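Local coordinates for protein OBCA, Oxalate Biosynthetic Component A (Burkholderia glumae, PDB 4NNA) that binds magnesium and is a TIM-barrel protein of the beta-keto acid cleavage enzyme family, with an additional N-terminal region, at residues G35-D40 against I236-L241; P105-P110 against G182-A187; H226-S231 against Q249-V254. All blocks are in the same frame, centred on the assembly; numbering follows the deposited sequence.

Interaction 1 of 3, residues G35-D40 against I236-L241; sequences GFFDAD and IEIPGL
Two phenyl rings of 35-40 are used in different ways against 236-241: F36 offers a face to P239, whereas F37 offers its rim to the backbone of E237. Over one face of the F36 ring sits P239 CG, 3.7 Å from the ring centroid and 27° off the normal, a CH-pi contact. The methylene is displaced toward the rim, and its nearest ring atom is F36 CG, at 3.3 Å. At the edge of the F37 ring, close to its plane, F37 CZ comes within 3.5 Å of E237 O. The same CZ lies 4.1 Å from P239 CD, which approaches obliquely, and I238 CG1 stands farther off.

Both phenylalanines hold CG anti to the carbonyl carbon; with this torsion shared, it is their successive places on a turning backbone that set F36 face-on to P239 and F37 rim-on to E237 O. The proline follows strand 234-238 at the turn into 242-246, so the pair of rings meets the end of a two-stranded hairpin. Their own segment links helix 30-36 to helix 39-51, whose start D38 caps with OD2 on R41 N. F37 and I236 both touch I45 of helix 39-51, and I238 packs on I28.

With no hydrogen bond between the segments, the join depends on shape and dispersion, helped by a single CH-pi contact from P239 CG and probably by the weakly positive ring hydrogens of F37 facing the carbonyl oxygen of E237.

Interaction 2 of 3, residues P105-P110 against G182-A187; sequences PRLAAP and GWIACA
L107 and P105 pack on the CD1 methyl of I184, and this apolar side-chain contact is the first kind of interaction. L107 CD1 touches I184 CD1 at 3.5 Å, the two side chains crossing at about a right angle, and the leucine's CG also lies near that methyl, at 4.0 Å from I184 CD1. P105 comes to the same methyl by way of its ring: CB and CG are each 4.1 Å from I184 CD1. I184 sends its CG1 branch toward the loop, anti to its carbonyl carbon (chi1 -69°), and CD1 ends the branch there, between the two loop residues; CG2 stands anti to the backbone N.

I184 belongs to the edge strand 184-185 of a three-stranded antiparallel sheet within the N-terminal family region, where its backbone pairs with L63 of the central strand 62-66. The loop that supplies P105 and L107 lies between that central strand and strand 114-115, and it also reaches the sheet through A108, which packs on L64.

Contact between backbone and side chain is the second kind. A108 CB lies 4.2 Å from G182 CA, and the CA atoms of A108 and G182, 4.7 Å apart, are the nearest pair of CA atoms between the segments. G182 ends the preceding helix 172-180 in a Schellman motif with a positive phi of 111°, which suits glycine, and the alanine methyl faces its bare CA.

Interaction 3 of 3, residues H226-S231 against Q249-V254; sequences HTRDLS and QRNQIV. With MG (magnesium ion), chain B.
H226 and N251 meet through a nearly straight hydrogen bond, ND1 of the histidine giving its proton to OD1 of the asparagine over 2.8 Å (168° at the hydrogen). OD1 lies in the imidazole plane, although the ring and amide planes are 48° apart. The other ring nitrogen, H226 NE2, binds magnesium at 2.2 Å, together with H224, E475 and three waters; N251 is therefore a second-shell residue that fixes the rotation of a metal-bound ring.

T227 makes a two-way link. OG1 donates to Q252 O at 2.6 Å, in the carbonyl plane, and accepts from V254 N, just ahead of helix 255-264. Its position between the backbone N and the carbonyl carbon (chi1 49°) directs the hydroxyl at both groups. The R228 chain bends beyond CB, and NH1 reaches Q249 O at 2.8 Å, somewhat tilted from the guanidinium plane; NE and NH2 bond G14 O and P17 O of the N-terminal region.

Farther along, R250 NH2 forms a salt bridge to D229 OD2 at 2.9 Å, although the hydrogen bond is weak and the two planes are almost perpendicular. R250 NH1 binds Q252 OE1, while D229 OD1 accepts from S231 N, an Asx turn, and also from S231 OG. Backbone bonds from Q252 N to T227 O and from D229 N to R250 O join the two segments.

Packing completes the contact: V254 lies against T227, CB to CB 4.0 Å, and L230 CD2 rests on Q249 CA. R228 and N251, a non-hydrogen-bonded antiparallel pair, set short strand 250-251 alongside the end of barrel strand 222-229, whose C-terminal end carries the metal site, where TIM barrels characteristically place their active sites.

Interactions 1 and 2 are surface contacts, each more than 30 Å from the chain's centre, whereas interaction 3 is partly buried and lies about 15 Å from it. The first two are mainly apolar: aromatic rings against a hairpin turn in interaction 1, with one ring edge at a backbone carbonyl, and aliphatic side chains against an edge strand in interaction 2. Interaction 3 instead depends on hydrogen bonds, a salt bridge and a metal-bound histidine. Interactions 1 and 3 use consecutive strands, 234-238 and 222-229, yet their centres are 29 Å apart; the chain leaves the barrel to form the hairpin and returns. Interaction 1 spans two family regions; interaction 2 lies within the N-terminal one.

Interaction 1 of 3, residues G35-D40 against I236-L241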
ATOM      1  N   GLY A  35       5.657  33.948 -11.203  1.00 45.56           N
ATOM      2  CA  GLY A  35       5.127  35.042 -11.996  1.00 43.91           C
ATOM      3  C   GLY A  35       3.702  35.458 -11.670  1.00 45.36           C
ATOM      4  O   GLY A  35       3.340  36.624 -11.834  1.00 42.01           O
ATOM      5  N   PHE A  36       2.889  34.513 -11.207  1.00 43.18           N
ATOM      6  CA  PHE A  36       1.473  34.783 -10.979  1.00 45.74           C
ATOM      7  C   PHE A  36       1.083  34.926  -9.504  1.00 43.84           C
ATOM      8  O   PHE A  36      -0.090  35.101  -9.181  1.00 45.63           O
ATOM      9  CB  PHE A  36       0.613  33.711 -11.656  1.00 42.39           C
ATOM     10  CG  PHE A  36       0.415  33.933 -13.132  1.00 41.81           C
ATOM     11  CD1 PHE A  36      -0.441  34.931 -13.584  1.00 41.96           C
ATOM     12  CD2 PHE A  36       1.066  33.132 -14.067  1.00 43.22           C
ATOM     13  CE1 PHE A  36      -0.642  35.139 -14.937  1.00 44.46           C
ATOM     14  CE2 PHE A  36       0.875  33.333 -15.428  1.00 43.49           C
ATOM     15  CZ  PHE A  36       0.017  34.340 -15.864  1.00 43.40           C
ATOM     16  N   PHE A  37       2.060  34.854  -8.608  1.00 45.58           N
ATOM     17  CA  PHE A  37       1.789  35.069  -7.188  1.00 46.02           C
ATOM     18  C   PHE A  37       2.893  35.923  -6.582  1.00 47.48           C
ATOM     19  O   PHE A  37       4.016  35.926  -7.085  1.00 48.62           O
ATOM     20  CB  PHE A  37       1.708  33.736  -6.441  1.00 44.50           C
ATOM     21  CG  PHE A  37       0.596  32.836  -6.909  1.00 46.41           C
ATOM     22  CD1 PHE A  37      -0.712  33.064  -6.508  1.00 47.31           C
ATOM     23  CD2 PHE A  37       0.865  31.751  -7.735  1.00 46.15           C
ATOM     24  CE1 PHE A  37      -1.741  32.238  -6.936  1.00 46.11           C
ATOM     25  CE2 PHE A  37      -0.154  30.915  -8.164  1.00 44.48           C
ATOM     26  CZ  PHE A  37      -1.462  31.159  -7.766  1.00 44.68           C
ATOM     27  N   ASP A  38       2.591  36.646  -5.505  1.00 47.61           N
ATOM     28  CA  ASP A  38       3.632  37.427  -4.837  1.00 48.10           C
ATOM     29  C   ASP A  38       4.533  36.530  -3.992  1.00 49.58           C
ATOM     30  O   ASP A  38       4.235  35.350  -3.802  1.00 50.21           O
ATOM     31  CB  ASP A  38       3.056  38.603  -4.027  1.00 50.89           C
ATOM     32  CG  ASP A  38       2.030  38.172  -2.990  1.00 54.49           C
ATOM     33  OD1 ASP A  38       1.053  38.922  -2.784  1.00 57.38           O
ATOM     34  OD2 ASP A  38       2.198  37.099  -2.370  1.00 52.86           O
ATOM     35  N   ALA A  39       5.626  37.098  -3.490  1.00 48.23           N
ATOM     36  CA  ALA A  39       6.695  36.341  -2.837  1.00 49.86           C
ATOM     37  C   ALA A  39       6.255  35.362  -1.744  1.00 51.76           C
ATOM     38  O   ALA A  39       6.759  34.239  -1.680  1.00 51.20           O
ATOM     39  CB  ALA A  39       7.760  37.292  -2.298  1.00 48.93           C
ATOM     40  N   ASP A  40       5.332  35.784  -0.885  1.00 48.71           N
ATOM     41  CA  ASP A  40       4.909  34.945   0.231  1.00 48.91           C
ATOM     42  C   ASP A  40       3.854  33.918  -0.174  1.00 47.99           C
ATOM     43  O   ASP A  40       3.838  32.802   0.349  1.00 48.00           O
ATOM     44  CB  ASP A  40       4.383  35.798   1.387  1.00 53.13           C
ATOM     45  CG  ASP A  40       5.433  36.736   1.947  1.00 50.30           C
ATOM     46  OD1 ASP A  40       5.054  37.832   2.407  1.00 49.79           O
ATOM     47  OD2 ASP A  40       6.630  36.378   1.932  1.00 54.97           O
ATOM     48  N   ILE A 236      -5.650  24.058  -4.984  1.00 28.55           N
ATOM     49  CA  ILE A 236      -4.827  25.207  -5.314  1.00 32.27           C
ATOM     50  C   ILE A 236      -4.950  25.464  -6.814  1.00 33.98           C
ATOM     51  O   ILE A 236      -4.706  24.573  -7.640  1.00 31.63           O
ATOM     52  CB  ILE A 236      -3.359  24.977  -4.915  1.00 30.57           C
ATOM     53  CG1 ILE A 236      -3.271  24.660  -3.417  1.00 33.93           C
ATOM     54  CG2 ILE A 236      -2.511  26.199  -5.253  1.00 28.34           C
ATOM     55  CD1 ILE A 236      -1.925  24.101  -2.970  1.00 32.49           C
ATOM     56  N   GLU A 237      -5.352  26.677  -7.163  1.00 31.77           N
ATOM     57  CA  GLU A 237      -5.553  27.017  -8.557  1.00 34.00           C
ATOM     58  C   GLU A 237      -4.325  27.757  -9.067  1.00 37.49           C
ATOM     59  O   GLU A 237      -3.874  28.728  -8.448  1.00 34.94           O
ATOM     60  CB  GLU A 237      -6.815  27.866  -8.713  1.00 37.92           C
ATOM     61  CG  GLU A 237      -7.461  27.775 -10.090  1.00 43.44           C
ATOM     62  CD  GLU A 237      -8.862  28.359 -10.113  1.00 48.20           C
ATOM     63  OE1 GLU A 237      -9.355  28.804  -9.046  1.00 49.12           O
ATOM     64  OE2 GLU A 237      -9.469  28.367 -11.204  1.00 50.71           O
ATOM     65  N   ILE A 238      -3.773  27.280 -10.179  1.00 32.74           N
ATOM     66  CA  ILE A 238      -2.584  27.883 -10.767  1.00 37.45           C
ATOM     67  C   ILE A 238      -2.873  28.201 -12.228  1.00 36.50           C
ATOM     68  O   ILE A 238      -3.210  27.308 -13.006  1.00 35.48           O
ATOM     69  CB  ILE A 238      -1.357  26.956 -10.639  1.00 36.75           C
ATOM     70  CG1 ILE A 238      -1.071  26.666  -9.164  1.00 34.70           C
ATOM     71  CG2 ILE A 238      -0.132  27.586 -11.295  1.00 37.56           C
ATOM     72  CD1 ILE A 238       0.026  25.650  -8.928  1.00 34.88           C
ATOM     73  N   PRO A 239      -2.774  29.488 -12.596  1.00 37.15           N
ATOM     74  CA  PRO A 239      -3.094  29.895 -13.968  1.00 39.69           C
ATOM     75  C   PRO A 239      -2.145  29.255 -14.963  1.00 37.25           C
ATOM     76  O   PRO A 239      -0.947  29.123 -14.683  1.00 39.67           O
ATOM     77  CB  PRO A 239      -2.902  31.415 -13.945  1.00 40.65           C
ATOM     78  CG  PRO A 239      -2.005  31.672 -12.794  1.00 41.07           C
ATOM     79  CD  PRO A 239      -2.298  30.615 -11.776  1.00 39.04           C
ATOM     80  N   GLY A 240      -2.684  28.846 -16.104  1.00 36.45           N
ATOM     81  CA  GLY A 240      -1.896  28.169 -17.118  1.00 41.15           C
ATOM     82  C   GLY A 240      -1.659  26.706 -16.792  1.00 43.83           C
ATOM     83  O   GLY A 240      -0.778  26.067 -17.373  1.00 48.29           O
ATOM     84  N   LEU A 241      -2.451  26.172 -15.867  1.00 40.13           N
ATOM     85  CA  LEU A 241      -2.249  24.807 -15.393  1.00 38.97           C
ATOM     86  C   LEU A 241      -3.526  24.171 -14.863  1.00 39.00           C
ATOM     87  O   LEU A 241      -3.746  22.973 -15.036  1.00 43.63           O
ATOM     88  CB  LEU A 241      -1.177  24.792 -14.304  1.00 43.95           C
ATOM     89  CG  LEU A 241      -0.884  23.462 -13.613  1.00 41.98           C
ATOM     90  CD1 LEU A 241       0.611  23.256 -13.532  1.00 38.23           C
ATOM     91  CD2 LEU A 241      -1.501  23.444 -12.226  1.00 38.18           C
TER

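Interaction 2 of 3, residues P105-P110 against G182-A187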
ATOM      1  N   PRO A 105       0.268  23.936 -25.977  1.00 42.41           N
ATOM      2  CA  PRO A 105       0.518  23.210 -27.224  1.00 38.21           C
ATOM      3  C   PRO A 105      -0.489  22.097 -27.439  1.00 39.50           C
ATOM      4  O   PRO A 105      -0.949  21.484 -26.468  1.00 38.28           O
ATOM      5  CB  PRO A 105       1.908  22.607 -27.003  1.00 40.94           C
ATOM      6  CG  PRO A 105       2.064  22.539 -25.519  1.00 39.03           C
ATOM      7  CD  PRO A 105       1.374  23.765 -25.016  1.00 38.13           C
ATOM      8  N   ARG A 106      -0.832  21.853 -28.700  1.00 37.57           N
ATOM      9  CA  ARG A 106      -1.730  20.766 -29.070  1.00 40.91           C
ATOM     10  C   ARG A 106      -0.961  19.855 -30.011  1.00 39.34           C
ATOM     11  O   ARG A 106      -1.486  19.395 -31.024  1.00 41.78           O
ATOM     12  CB  ARG A 106      -2.985  21.308 -29.763  1.00 39.54           C
ATOM     13  CG  ARG A 106      -3.557  22.566 -29.117  1.00 42.60           C
ATOM     14  CD  ARG A 106      -4.957  22.920 -29.655  1.00 45.85           C
ATOM     15  NE  ARG A 106      -4.918  23.613 -30.943  1.00 51.29           N
ATOM     16  CZ  ARG A 106      -5.993  24.099 -31.563  1.00 48.86           C
ATOM     17  NH1 ARG A 106      -7.194  23.963 -31.018  1.00 45.20           N
ATOM     18  NH2 ARG A 106      -5.868  24.720 -32.728  1.00 45.41           N
ATOM     19  N   LEU A 107       0.298  19.614 -29.663  1.00 41.47           N
ATOM     20  CA  LEU A 107       1.198  18.808 -30.481  1.00 41.78           C
ATOM     21  C   LEU A 107       0.870  17.319 -30.387  1.00 42.26           C
ATOM     22  O   LEU A 107       1.296  16.525 -31.232  1.00 44.57           O
ATOM     23  CB  LEU A 107       2.651  19.082 -30.076  1.00 41.33           C
ATOM     24  CG  LEU A 107       3.057  20.564 -30.107  1.00 40.78           C
ATOM     25  CD1 LEU A 107       4.554  20.744 -29.917  1.00 44.63           C
ATOM     26  CD2 LEU A 107       2.595  21.223 -31.407  1.00 41.96           C
ATOM     27  N   ALA A 108       0.106  16.946 -29.363  1.00 37.37           N
ATOM     28  CA  ALA A 108      -0.303  15.557 -29.184  1.00 39.94           C
ATOM     29  C   ALA A 108      -1.798  15.395 -29.437  1.00 39.52           C
ATOM     30  O   ALA A 108      -2.621  15.979 -28.733  1.00 37.83           O
ATOM     31  CB  ALA A 108       0.057  15.068 -27.783  1.00 35.72           C
ATOM     32  N   ALA A 109      -2.145  14.605 -30.452  1.00 41.25           N
ATOM     33  CA  ALA A 109      -3.545  14.313 -30.757  1.00 39.39           C
ATOM     34  C   ALA A 109      -4.097  13.318 -29.740  1.00 39.10           C
ATOM     35  O   ALA A 109      -3.376  12.422 -29.307  1.00 39.24           O
ATOM     36  CB  ALA A 109      -3.670  13.757 -32.168  1.00 37.17           C
ATOM     37  N   PRO A 110      -5.375  13.472 -29.352  1.00 40.95           N
ATOM     38  CA  PRO A 110      -5.948  12.591 -28.323  1.00 41.53           C
ATOM     39  C   PRO A 110      -5.952  11.129 -28.767  1.00 40.72           C
ATOM     40  O   PRO A 110      -6.145  10.863 -29.962  1.00 36.43           O
ATOM     41  CB  PRO A 110      -7.388  13.100 -28.183  1.00 39.20           C
ATOM     42  CG  PRO A 110      -7.351  14.516 -28.682  1.00 42.01           C
ATOM     43  CD  PRO A 110      -6.339  14.497 -29.797  1.00 43.68           C
ATOM     44  N   GLY A 182       4.726  14.137 -28.854  1.00 26.85           N
ATOM     45  CA  GLY A 182       4.256  15.282 -28.092  1.00 27.65           C
ATOM     46  C   GLY A 182       4.780  15.407 -26.671  1.00 27.74           C
ATOM     47  O   GLY A 182       4.261  16.204 -25.888  1.00 26.01           O
ATOM     48  N   TRP A 183       5.789  14.610 -26.328  1.00 26.70           N
ATOM     49  CA  TRP A 183       6.509  14.797 -25.079  1.00 24.49           C
ATOM     50  C   TRP A 183       7.424  16.010 -25.249  1.00 27.23           C
ATOM     51  O   TRP A 183       8.373  15.965 -26.036  1.00 26.44           O
ATOM     52  CB  TRP A 183       7.327  13.541 -24.744  1.00 22.52           C
ATOM     53  CG  TRP A 183       6.486  12.371 -24.291  1.00 22.42           C
ATOM     54  CD1 TRP A 183       5.982  11.358 -25.067  1.00 23.13           C
ATOM     55  CD2 TRP A 183       6.067  12.095 -22.954  1.00 20.79           C
ATOM     56  NE1 TRP A 183       5.264  10.479 -24.288  1.00 22.94           N
ATOM     57  CE2 TRP A 183       5.305  10.909 -22.985  1.00 22.93           C
ATOM     58  CE3 TRP A 183       6.252  12.746 -21.729  1.00 23.78           C
ATOM     59  CZ2 TRP A 183       4.732  10.360 -21.837  1.00 22.17           C
ATOM     60  CZ3 TRP A 183       5.689  12.201 -20.593  1.00 23.03           C
ATOM     61  CH2 TRP A 183       4.935  11.018 -20.654  1.00 21.07           C
ATOM     62  N   ILE A 184       7.150  17.085 -24.510  1.00 27.31           N
ATOM     63  CA  ILE A 184       7.826  18.369 -24.738  1.00 29.36           C
ATOM     64  C   ILE A 184       8.755  18.791 -23.585  1.00 29.31           C
ATOM     65  O   ILE A 184       8.416  18.631 -22.411  1.00 26.25           O
ATOM     66  CB  ILE A 184       6.777  19.462 -25.073  1.00 30.28           C
ATOM     67  CG1 ILE A 184       6.156  19.178 -26.443  1.00 29.04           C
ATOM     68  CG2 ILE A 184       7.379  20.864 -25.059  1.00 33.34           C
ATOM     69  CD1 ILE A 184       4.717  19.644 -26.554  1.00 33.86           C
ATOM     70  N   ALA A 185       9.936  19.311 -23.930  1.00 27.42           N
ATOM     71  CA  ALA A 185      10.932  19.726 -22.940  1.00 26.96           C
ATOM     72  C   ALA A 185      10.382  20.797 -21.995  1.00 32.32           C
ATOM     73  O   ALA A 185       9.662  21.701 -22.430  1.00 29.21           O
ATOM     74  CB  ALA A 185      12.192  20.230 -23.636  1.00 30.00           C
ATOM     75  N   CYS A 186      10.733  20.696 -20.711  1.00 30.63           N
ATOM     76  CA  CYS A 186      10.234  21.622 -19.693  1.00 31.96           C
ATOM     77  C   CYS A 186      11.368  22.384 -19.019  1.00 32.37           C
ATOM     78  O   CYS A 186      12.516  21.937 -19.009  1.00 28.99           O
ATOM     79  CB  CYS A 186       9.480  20.859 -18.602  1.00 30.84           C
ATOM     80  SG  CYS A 186       8.049  19.945 -19.180  1.00 30.51           S
ATOM     81  N   ALA A 187      11.030  23.524 -18.430  1.00 31.66           N
ATOM     82  CA  ALA A 187      11.959  24.246 -17.567  1.00 32.82           C
ATOM     83  C   ALA A 187      11.928  23.662 -16.151  1.00 32.90           C
ATOM     84  O   ALA A 187      11.315  22.619 -15.907  1.00 30.61           O
ATOM     85  CB  ALA A 187      11.603  25.723 -17.540  1.00 34.54           C
TER

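Interaction 3 of 3, residues H226-S231 against Q249-V254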
ATOM      1  N   HIS A 226      -8.667   0.276   6.924  1.00 19.88           N
ATOM      2  CA  HIS A 226      -8.311   1.533   7.577  1.00 21.35           C
ATOM      3  C   HIS A 226      -9.294   2.560   7.026  1.00 23.25           C
ATOM      4  O   HIS A 226      -9.898   2.331   5.978  1.00 19.95           O
ATOM      5  CB  HIS A 226      -6.897   1.984   7.188  1.00 18.25           C
ATOM      6  CG  HIS A 226      -5.795   1.213   7.844  1.00 22.28           C
ATOM      7  ND1 HIS A 226      -4.840   1.812   8.640  1.00 25.19           N
ATOM      8  CD2 HIS A 226      -5.482  -0.107   7.815  1.00 19.32           C
ATOM      9  CE1 HIS A 226      -3.997   0.898   9.082  1.00 20.07           C
ATOM     10  NE2 HIS A 226      -4.363  -0.275   8.594  1.00 21.86           N
ATOM     11  N   THR A 227      -9.438   3.683   7.724  1.00 21.52           N
ATOM     12  CA  THR A 227     -10.083   4.866   7.170  1.00 23.54           C
ATOM     13  C   THR A 227      -9.098   6.027   7.151  1.00 23.88           C
ATOM     14  O   THR A 227      -8.034   5.956   7.780  1.00 23.40           O
ATOM     15  CB  THR A 227     -11.335   5.263   7.964  1.00 22.82           C
ATOM     16  OG1 THR A 227     -11.020   5.290   9.361  1.00 19.93           O
ATOM     17  CG2 THR A 227     -12.448   4.255   7.708  1.00 20.01           C
ATOM     18  N   ARG A 228      -9.457   7.086   6.424  1.00 23.47           N
ATOM     19  CA  ARG A 228      -8.586   8.247   6.246  1.00 24.19           C
ATOM     20  C   ARG A 228      -9.349   9.553   6.483  1.00 26.85           C
ATOM     21  O   ARG A 228     -10.530   9.667   6.160  1.00 25.94           O
ATOM     22  CB  ARG A 228      -7.996   8.259   4.833  1.00 22.00           C
ATOM     23  CG  ARG A 228      -7.212   7.016   4.463  1.00 24.35           C
ATOM     24  CD  ARG A 228      -5.954   6.842   5.335  1.00 21.24           C
ATOM     25  NE  ARG A 228      -5.065   5.831   4.763  1.00 21.85           N
ATOM     26  CZ  ARG A 228      -4.154   6.091   3.825  1.00 22.22           C
ATOM     27  NH1 ARG A 228      -3.995   7.332   3.359  1.00 23.03           N
ATOM     28  NH2 ARG A 228      -3.397   5.115   3.347  1.00 20.97           N
ATOM     29  N   ASP A 229      -8.671  10.540   7.052  1.00 27.45           N
ATOM     30  CA  ASP A 229      -9.306  11.828   7.320  1.00 28.35           C
ATOM     31  C   ASP A 229      -8.980  12.774   6.173  1.00 28.57           C
ATOM     32  O   ASP A 229      -7.821  13.128   5.964  1.00 27.48           O
ATOM     33  CB  ASP A 229      -8.817  12.373   8.668  1.00 31.56           C
ATOM     34  CG  ASP A 229      -9.217  13.825   8.916  1.00 31.87           C
ATOM     35  OD1 ASP A 229     -10.163  14.323   8.283  1.00 30.64           O
ATOM     36  OD2 ASP A 229      -8.579  14.458   9.783  1.00 33.50           O
ATOM     37  N   LEU A 230     -10.003  13.156   5.414  1.00 25.76           N
ATOM     38  CA  LEU A 230      -9.804  14.012   4.246  1.00 30.65           C
ATOM     39  C   LEU A 230     -10.269  15.435   4.514  1.00 30.35           C
ATOM     40  O   LEU A 230     -10.472  16.207   3.578  1.00 34.65           O
ATOM     41  CB  LEU A 230     -10.562  13.465   3.036  1.00 30.20           C
ATOM     42  CG  LEU A 230     -10.431  11.982   2.689  1.00 29.32           C
ATOM     43  CD1 LEU A 230     -11.123  11.685   1.360  1.00 27.87           C
ATOM     44  CD2 LEU A 230      -8.985  11.567   2.628  1.00 27.38           C
ATOM     45  N   SER A 231     -10.435  15.784   5.785  1.00 28.01           N
ATOM     46  CA  SER A 231     -10.981  17.089   6.145  1.00 32.17           C
ATOM     47  C   SER A 231     -10.086  18.275   5.746  1.00 33.17           C
ATOM     48  O   SER A 231     -10.578  19.391   5.624  1.00 33.78           O
ATOM     49  CB  SER A 231     -11.293  17.142   7.647  1.00 28.50           C
ATOM     50  OG  SER A 231     -10.105  17.031   8.412  1.00 34.06           O
ATOM     51  N   GLN A 249      -4.491  13.112   3.705  1.00 25.71           N
ATOM     52  CA  GLN A 249      -5.028  11.744   3.606  1.00 26.64           C
ATOM     53  C   GLN A 249      -4.593  10.923   4.817  1.00 27.05           C
ATOM     54  O   GLN A 249      -4.285   9.734   4.701  1.00 24.83           O
ATOM     55  CB  GLN A 249      -4.579  11.049   2.309  1.00 25.26           C
ATOM     56  CG  GLN A 249      -5.077  11.708   1.022  1.00 22.57           C
ATOM     57  CD  GLN A 249      -4.639  10.944  -0.219  1.00 26.72           C
ATOM     58  OE1 GLN A 249      -4.623   9.706  -0.228  1.00 22.61           O
ATOM     59  NE2 GLN A 249      -4.268  11.676  -1.270  1.00 23.07           N
ATOM     60  N   ARG A 250      -4.561  11.573   5.979  1.00 27.84           N
ATOM     61  CA  ARG A 250      -3.950  10.983   7.170  1.00 30.40           C
ATOM     62  C   ARG A 250      -4.713   9.771   7.693  1.00 24.63           C
ATOM     63  O   ARG A 250      -5.936   9.792   7.794  1.00 23.42           O
ATOM     64  CB  ARG A 250      -3.814  12.034   8.272  1.00 29.49           C
ATOM     65  CG  ARG A 250      -3.072  11.561   9.510  1.00 33.45           C
ATOM     66  CD  ARG A 250      -3.037  12.675  10.549  1.00 41.48           C
ATOM     67  NE  ARG A 250      -4.350  13.315  10.666  1.00 39.94           N
ATOM     68  CZ  ARG A 250      -5.265  12.986  11.576  1.00 40.97           C
ATOM     69  NH1 ARG A 250      -5.012  12.034  12.473  1.00 42.52           N
ATOM     70  NH2 ARG A 250      -6.431  13.614  11.600  1.00 37.68           N
ATOM     71  N   ASN A 251      -3.972   8.719   8.009  1.00 25.62           N
ATOM     72  CA  ASN A 251      -4.539   7.557   8.675  1.00 27.53           C
ATOM     73  C   ASN A 251      -5.248   7.960   9.960  1.00 28.20           C
ATOM     74  O   ASN A 251      -4.639   8.550  10.843  1.00 27.80           O
ATOM     75  CB  ASN A 251      -3.456   6.539   9.011  1.00 21.85           C
ATOM     76  CG  ASN A 251      -4.037   5.255   9.543  1.00 26.35           C
ATOM     77  OD1 ASN A 251      -4.826   4.607   8.858  1.00 23.27           O
ATOM     78  ND2 ASN A 251      -3.676   4.885  10.777  1.00 25.64           N
ATOM     79  N   GLN A 252      -6.534   7.639  10.061  1.00 25.69           N
ATOM     80  CA  GLN A 252      -7.298   7.998  11.243  1.00 24.44           C
ATOM     81  C   GLN A 252      -8.479   7.057  11.359  1.00 26.42           C
ATOM     82  O   GLN A 252      -9.049   6.637  10.345  1.00 26.20           O
ATOM     83  CB  GLN A 252      -7.782   9.449  11.124  1.00 28.52           C
ATOM     84  CG  GLN A 252      -8.631   9.940  12.284  1.00 29.63           C
ATOM     85  CD  GLN A 252      -7.856   9.965  13.582  1.00 33.65           C
ATOM     86  OE1 GLN A 252      -6.981  10.812  13.776  1.00 40.85           O
ATOM     87  NE2 GLN A 252      -8.151   9.019  14.468  1.00 28.30           N
ATOM     88  N   ILE A 253      -8.839   6.708  12.588  1.00 23.66           N
ATOM     89  CA  ILE A 253     -10.058   5.950  12.813  1.00 22.82           C
ATOM     90  C   ILE A 253     -11.212   6.931  12.728  1.00 25.23           C
ATOM     91  O   ILE A 253     -11.389   7.766  13.612  1.00 24.26           O
ATOM     92  CB  ILE A 253     -10.049   5.256  14.188  1.00 24.81           C
ATOM     93  CG1 ILE A 253      -8.888   4.258  14.265  1.00 21.53           C
ATOM     94  CG2 ILE A 253     -11.393   4.574  14.456  1.00 21.53           C
ATOM     95  CD1 ILE A 253      -8.535   3.835  15.686  1.00 22.95           C
ATOM     96  N   VAL A 254     -11.992   6.833  11.656  1.00 20.23           N
ATOM     97  CA  VAL A 254     -13.054   7.801  11.392  1.00 22.62           C
ATOM     98  C   VAL A 254     -14.385   7.116  11.621  1.00 24.96           C
ATOM     99  O   VAL A 254     -14.815   6.292  10.799  1.00 22.32           O
ATOM    100  CB  VAL A 254     -12.997   8.323   9.942  1.00 23.58           C
ATOM    101  CG1 VAL A 254     -14.127   9.341   9.695  1.00 25.47           C
ATOM    102  CG2 VAL A 254     -11.638   8.941   9.655  1.00 24.21           C
TER
HETATM  103 MG    MG B 601      -3.242  -2.152   8.878  1.00 19.14          MG
HETATM  104  O   HOH W   1      -7.570   3.793  10.242  1.00 24.75           O
HETATM  105  O   HOH W   2      -3.299  -2.375  11.423  1.00 27.35           O
HETATM  106  O   HOH W   3      -1.410  -0.753   9.306  1.00 27.81           O
HETATM  107  O   HOH W   4      -1.982  -3.725   9.481  1.00 28.68           O